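Local coordinates for protein acetyltransferase, GNAT family (Bacillus anthracis str. Sterne, PDB 3FBU) that binds coenzyme A and, as a member of the GNAT family, probably transfers an acetyl group from acetyl-CoA to an acceptor substrate, at residues 82-87 with 113-118; 119-124 with 159-164. One frame throughout, in Å; residues are numbered along the deposited sequence.

Contact 1: 82-87 with 113-118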
# COMPACT_ATOMS: atom_id res chain seq x y z
N HIS A 82 10.87 20.27 25.19
CA HIS A 82 10.96 21.09 23.98
C HIS A 82 10.82 20.26 22.70
O HIS A 82 10.64 20.81 21.63
CB HIS A 82 12.28 21.83 23.93
CG HIS A 82 13.47 20.95 24.17
ND1 HIS A 82 13.94 20.05 23.24
CD2 HIS A 82 14.25 20.79 25.27
CE1 HIS A 82 14.99 19.42 23.73
NE2 HIS A 82 15.20 19.85 24.97
N THR A 83 10.98 18.94 22.82
CA THR A 83 10.98 18.04 21.67
C THR A 83 10.02 16.90 21.97
O THR A 83 10.16 16.22 22.99
CB THR A 83 12.39 17.50 21.38
OG1 THR A 83 13.28 18.61 21.13
CG2 THR A 83 12.38 16.60 20.12
N TYR A 84 9.06 16.70 21.06
CA TYR A 84 8.02 15.68 21.19
C TYR A 84 8.18 14.65 20.08
O TYR A 84 8.84 14.91 19.06
CB TYR A 84 6.63 16.32 21.05
CG TYR A 84 6.03 16.78 22.34
CD1 TYR A 84 4.71 16.44 22.68
CD2 TYR A 84 6.78 17.53 23.23
CE1 TYR A 84 4.17 16.84 23.89
CE2 TYR A 84 6.23 17.95 24.44
CZ TYR A 84 4.94 17.60 24.74
OH TYR A 84 4.38 18.02 25.95
N GLU A 85 7.55 13.51 20.29
CA GLU A 85 7.45 12.46 19.30
C GLU A 85 5.97 12.30 18.90
O GLU A 85 5.05 12.39 19.76
CB GLU A 85 7.99 11.15 19.86
CG GLU A 85 7.77 9.95 18.97
CD GLU A 85 8.36 8.65 19.48
OE1 GLU A 85 8.83 8.58 20.65
OE2 GLU A 85 8.36 7.69 18.67
N ILE A 86 5.75 12.07 17.61
CA ILE A 86 4.41 11.91 17.02
C ILE A 86 4.34 10.55 16.31
O ILE A 86 5.33 10.05 15.77
CB ILE A 86 4.05 13.10 16.06
CG1 ILE A 86 2.54 13.14 15.67
CG2 ILE A 86 4.95 13.07 14.81
CD1 ILE A 86 2.11 14.47 14.97
N GLY A 87 3.12 10.01 16.27
CA GLY A 87 2.80 8.77 15.61
C GLY A 87 1.31 8.68 15.41
O GLY A 87 0.57 9.62 15.75
N LYS A 113 2.61 26.11 17.42
CA LYS A 113 1.93 27.40 17.59
C LYS A 113 1.42 27.57 19.00
O LYS A 113 1.67 28.60 19.63
CB LYS A 113 0.81 27.52 16.57
CG LYS A 113 1.40 27.71 15.18
CD LYS A 113 0.60 27.08 14.08
CE LYS A 113 -0.41 28.03 13.51
NZ LYS A 113 -0.99 27.44 12.25
N GLU A 114 0.78 26.54 19.54
CA GLU A 114 0.15 26.67 20.85
C GLU A 114 1.02 26.18 22.01
O GLU A 114 1.02 26.79 23.06
CB GLU A 114 -1.23 26.00 20.83
CG GLU A 114 -2.12 26.42 19.61
CD GLU A 114 -2.31 27.96 19.42
OE1 GLU A 114 -2.53 28.67 20.42
OE2 GLU A 114 -2.27 28.46 18.25
N MET A 115 1.74 25.08 21.82
CA MET A 115 2.63 24.54 22.85
C MET A 115 4.05 25.10 22.75
O MET A 115 4.85 24.87 23.64
CB MET A 115 2.68 23.01 22.77
CG MET A 115 1.36 22.34 23.04
SD MET A 115 1.31 20.53 22.93
CE MET A 115 2.61 20.05 24.04
N LYS A 116 4.34 25.82 21.68
CA LYS A 116 5.63 26.50 21.51
C LYS A 116 6.81 25.51 21.61
O LYS A 116 7.86 25.82 22.17
CB LYS A 116 5.74 27.65 22.52
CG LYS A 116 4.58 28.63 22.39
CD LYS A 116 4.61 29.76 23.39
CE LYS A 116 3.41 30.71 23.09
NZ LYS A 116 3.26 31.84 24.06
N LEU A 117 6.62 24.33 21.03
CA LEU A 117 7.68 23.33 20.97
C LEU A 117 8.77 23.74 19.96
O LEU A 117 8.52 24.51 19.04
CB LEU A 117 7.10 21.98 20.54
CG LEU A 117 6.07 21.34 21.46
CD1 LEU A 117 5.49 20.04 20.83
CD2 LEU A 117 6.64 21.06 22.83
N HIS A 118 9.97 23.18 20.14
CA HIS A 118 11.08 23.42 19.23
C HIS A 118 11.17 22.43 18.07
O HIS A 118 11.55 22.79 16.92
CB HIS A 118 12.40 23.38 20.00
CG HIS A 118 13.60 23.38 19.10
ND1 HIS A 118 13.88 24.44 18.25
CD2 HIS A 118 14.56 22.45 18.88
CE1 HIS A 118 14.98 24.16 17.57
NE2 HIS A 118 15.41 22.96 17.93

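Contact 2: 119-124 with 159-164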
# COMPACT_ATOMS: atom_id res chain seq x y z
N ARG A 119 10.83 21.19 18.37
CA ARG A 119 11.07 20.11 17.41
C ARG A 119 10.15 18.92 17.63
O ARG A 119 9.82 18.65 18.69
CB ARG A 119 12.52 19.66 17.51
CG ARG A 119 13.02 18.63 16.46
CD ARG A 119 14.55 18.51 16.58
NE ARG A 119 15.16 17.45 15.81
CZ ARG A 119 15.60 16.29 16.30
NH1 ARG A 119 16.10 15.42 15.50
NH2 ARG A 119 15.52 16.02 17.57
N ILE A 120 9.74 18.24 16.56
CA ILE A 120 8.90 17.05 16.67
C ILE A 120 9.53 15.96 15.78
O ILE A 120 9.96 16.24 14.65
CB ILE A 120 7.42 17.32 16.31
CG1 ILE A 120 6.79 18.36 17.27
CG2 ILE A 120 6.61 16.03 16.32
CD1 ILE A 120 5.43 18.95 16.76
N ILE A 121 9.62 14.75 16.32
CA ILE A 121 10.26 13.65 15.62
C ILE A 121 9.27 12.50 15.49
O ILE A 121 8.26 12.42 16.22
CB ILE A 121 11.56 13.18 16.36
CG1 ILE A 121 11.27 12.46 17.70
CG2 ILE A 121 12.54 14.40 16.55
CD1 ILE A 121 11.08 10.91 17.56
N ALA A 122 9.60 11.58 14.60
CA ALA A 122 8.85 10.35 14.39
C ALA A 122 9.81 9.28 13.86
O ALA A 122 10.84 9.58 13.23
CB ALA A 122 7.66 10.55 13.43
N THR A 123 9.46 8.02 14.12
CA THR A 123 10.26 6.91 13.62
C THR A 123 9.36 5.87 13.00
O THR A 123 8.15 5.79 13.32
CB THR A 123 11.07 6.20 14.73
OG1 THR A 123 10.18 5.66 15.71
CG2 THR A 123 12.01 7.17 15.40
N CYS A 124 9.93 5.10 12.09
CA CYS A 124 9.24 3.92 11.59
C CYS A 124 10.19 2.97 10.87
O CYS A 124 11.32 3.32 10.55
CB CYS A 124 8.10 4.29 10.67
SG CYS A 124 8.63 4.89 9.10
N GLU A 159 15.27 1.37 11.42
CA GLU A 159 14.37 2.46 11.74
C GLU A 159 14.75 3.66 10.89
O GLU A 159 15.92 4.01 10.83
CB GLU A 159 14.51 2.79 13.22
CG GLU A 159 13.65 3.82 13.78
CD GLU A 159 13.88 3.99 15.28
OE1 GLU A 159 14.77 3.30 15.83
OE2 GLU A 159 13.16 4.77 15.91
N TYR A 160 13.76 4.31 10.28
CA TYR A 160 13.93 5.67 9.76
C TYR A 160 13.56 6.65 10.84
O TYR A 160 12.61 6.43 11.58
CB TYR A 160 12.99 5.95 8.60
CG TYR A 160 13.33 5.34 7.26
CD1 TYR A 160 14.63 5.13 6.85
CD2 TYR A 160 12.31 5.07 6.35
CE1 TYR A 160 14.91 4.60 5.59
CE2 TYR A 160 12.58 4.58 5.10
CZ TYR A 160 13.87 4.33 4.73
OH TYR A 160 14.11 3.83 3.47
N TYR A 161 14.29 7.77 10.90
CA TYR A 161 14.04 8.82 11.84
C TYR A 161 13.78 10.12 11.07
O TYR A 161 14.61 10.56 10.27
CB TYR A 161 15.28 8.97 12.68
CG TYR A 161 15.20 9.83 13.88
CD1 TYR A 161 15.20 9.28 15.16
CD2 TYR A 161 15.18 11.23 13.76
CE1 TYR A 161 15.20 10.11 16.27
CE2 TYR A 161 15.16 12.04 14.85
CZ TYR A 161 15.18 11.47 16.11
OH TYR A 161 15.16 12.34 17.19
N TYR A 162 12.61 10.69 11.31
CA TYR A 162 12.18 11.94 10.71
C TYR A 162 12.04 13.03 11.74
O TYR A 162 11.76 12.76 12.92
CB TYR A 162 10.82 11.73 10.02
CG TYR A 162 10.88 11.08 8.68
CD1 TYR A 162 11.11 9.71 8.57
CD2 TYR A 162 10.75 11.82 7.50
CE1 TYR A 162 11.17 9.11 7.35
CE2 TYR A 162 10.81 11.20 6.27
CZ TYR A 162 11.02 9.85 6.21
OH TYR A 162 11.10 9.16 5.01
N ALA A 163 12.20 14.30 11.32
CA ALA A 163 12.07 15.42 12.22
C ALA A 163 11.55 16.66 11.50
O ALA A 163 11.75 16.83 10.28
CB ALA A 163 13.41 15.75 12.88
N ILE A 164 10.90 17.51 12.28
CA ILE A 164 10.52 18.84 11.81
C ILE A 164 10.77 19.86 12.90
O ILE A 164 10.56 19.60 14.10
CB ILE A 164 9.07 18.85 11.29
CG1 ILE A 164 8.73 20.18 10.61
CG2 ILE A 164 8.04 18.53 12.45
CD1 ILE A 164 7.35 20.14 9.85

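Contact 1: 82-87 with 113-118
With chi1 of -90° at Y84 and -62° at L117, each CG stands beside its own backbone N and anti to the carbonyl carbon, and the leucine's branched end meets the tyrosine ring. L117 CD1 lies over one face in a CH-pi contact, 3.9 Å from the Y84 ring centroid, but displaced toward the rim on the CG side. The second methyl, L117 CD2, reaches further along the ring to Y84 CE2 at 3.5 Å. M115 approaches the phenol end, its chain bent at chi3 (54°) to set CE 3.5 Å from Y84 CZ. Its sulfur makes an oblique Met-aromatic contact, SD lying 5.4 Å from the Y84 ring centroid. F75 touches all three side chains, and K77 NZ hydrogen-bonds Y84 OH. These residues illustrate how a beta-alpha-beta unit is closed: the chain leaves helix 99-114, turns through K116, whose phi is positive, and comes back beside the start of strand 83-90. The backbone secures that return, H118 N donating to H82 O at 2.9 Å. Beyond this bond the H118 imidazole turns to E166, ND1 pairing with OE2, whereas H82 ND1 shares a hydrogen bond with T83 OG1 of 2.6 Å.

Contact 2: 119-124 with 159-164
Strands 119-124 and 159-164 run antiparallel, their axes 160° apart, and six backbone hydrogen bonds join I120 to I164, A122 to Y162 and C124 to Y160, each pair bonded in both directions. On the face carrying I121, T123, Y161 and A163, the phenol of Y161 is laid over the opposing strand, because a chi1 of -170° places CG anti to the backbone N. I121 CG2 is 3.4 Å from Y161 OH and also packs on A163 CB at 4.0 Å. R119, extended from CG to NE, comes across to the same phenol: NH1 lies at the ring edge, 3.6 Å from Y161 CE2, with the guanidinium and ring planes only 24° apart. I121 CG2 sits over the rim of one face of that guanidinium, and a salt bridge from NH1 to E143 adds a charged partner. The other face, with I120, A122, Y162 and I164, packs against helices: I164 CG2 approaches I120 CB at 4.1 Å, and L108 and F112 of helix 99-114 lie against both isoleucines. Y162 OH is gripped by R142 and E136. At the far end T123 and C124 touch bound coenzyme A, in the C-terminal half of the GNAT sheet, where this antiparallel pair contributes to the cofactor pocket.

Overall arrangement
Contacts 1 and 2, their centres 12 Å apart, are tied together by one mixed sheet. They occur in series, since 113-118 leads directly into 119-124. Strand 83-90 is the parallel neighbour of 119-124, which in turn pairs antiparallel with 155-165, so three adjacent strands carry both contacts. The backbone joins them directly: Y84 O probably accepts from I121 N, and I86 N probably donates to I121 O, each at 2.9 Å. Contact 1 thus lies at the end of the sheet where strand 119-124 begins, whereas contact 2 continues along it to the bound coenzyme A.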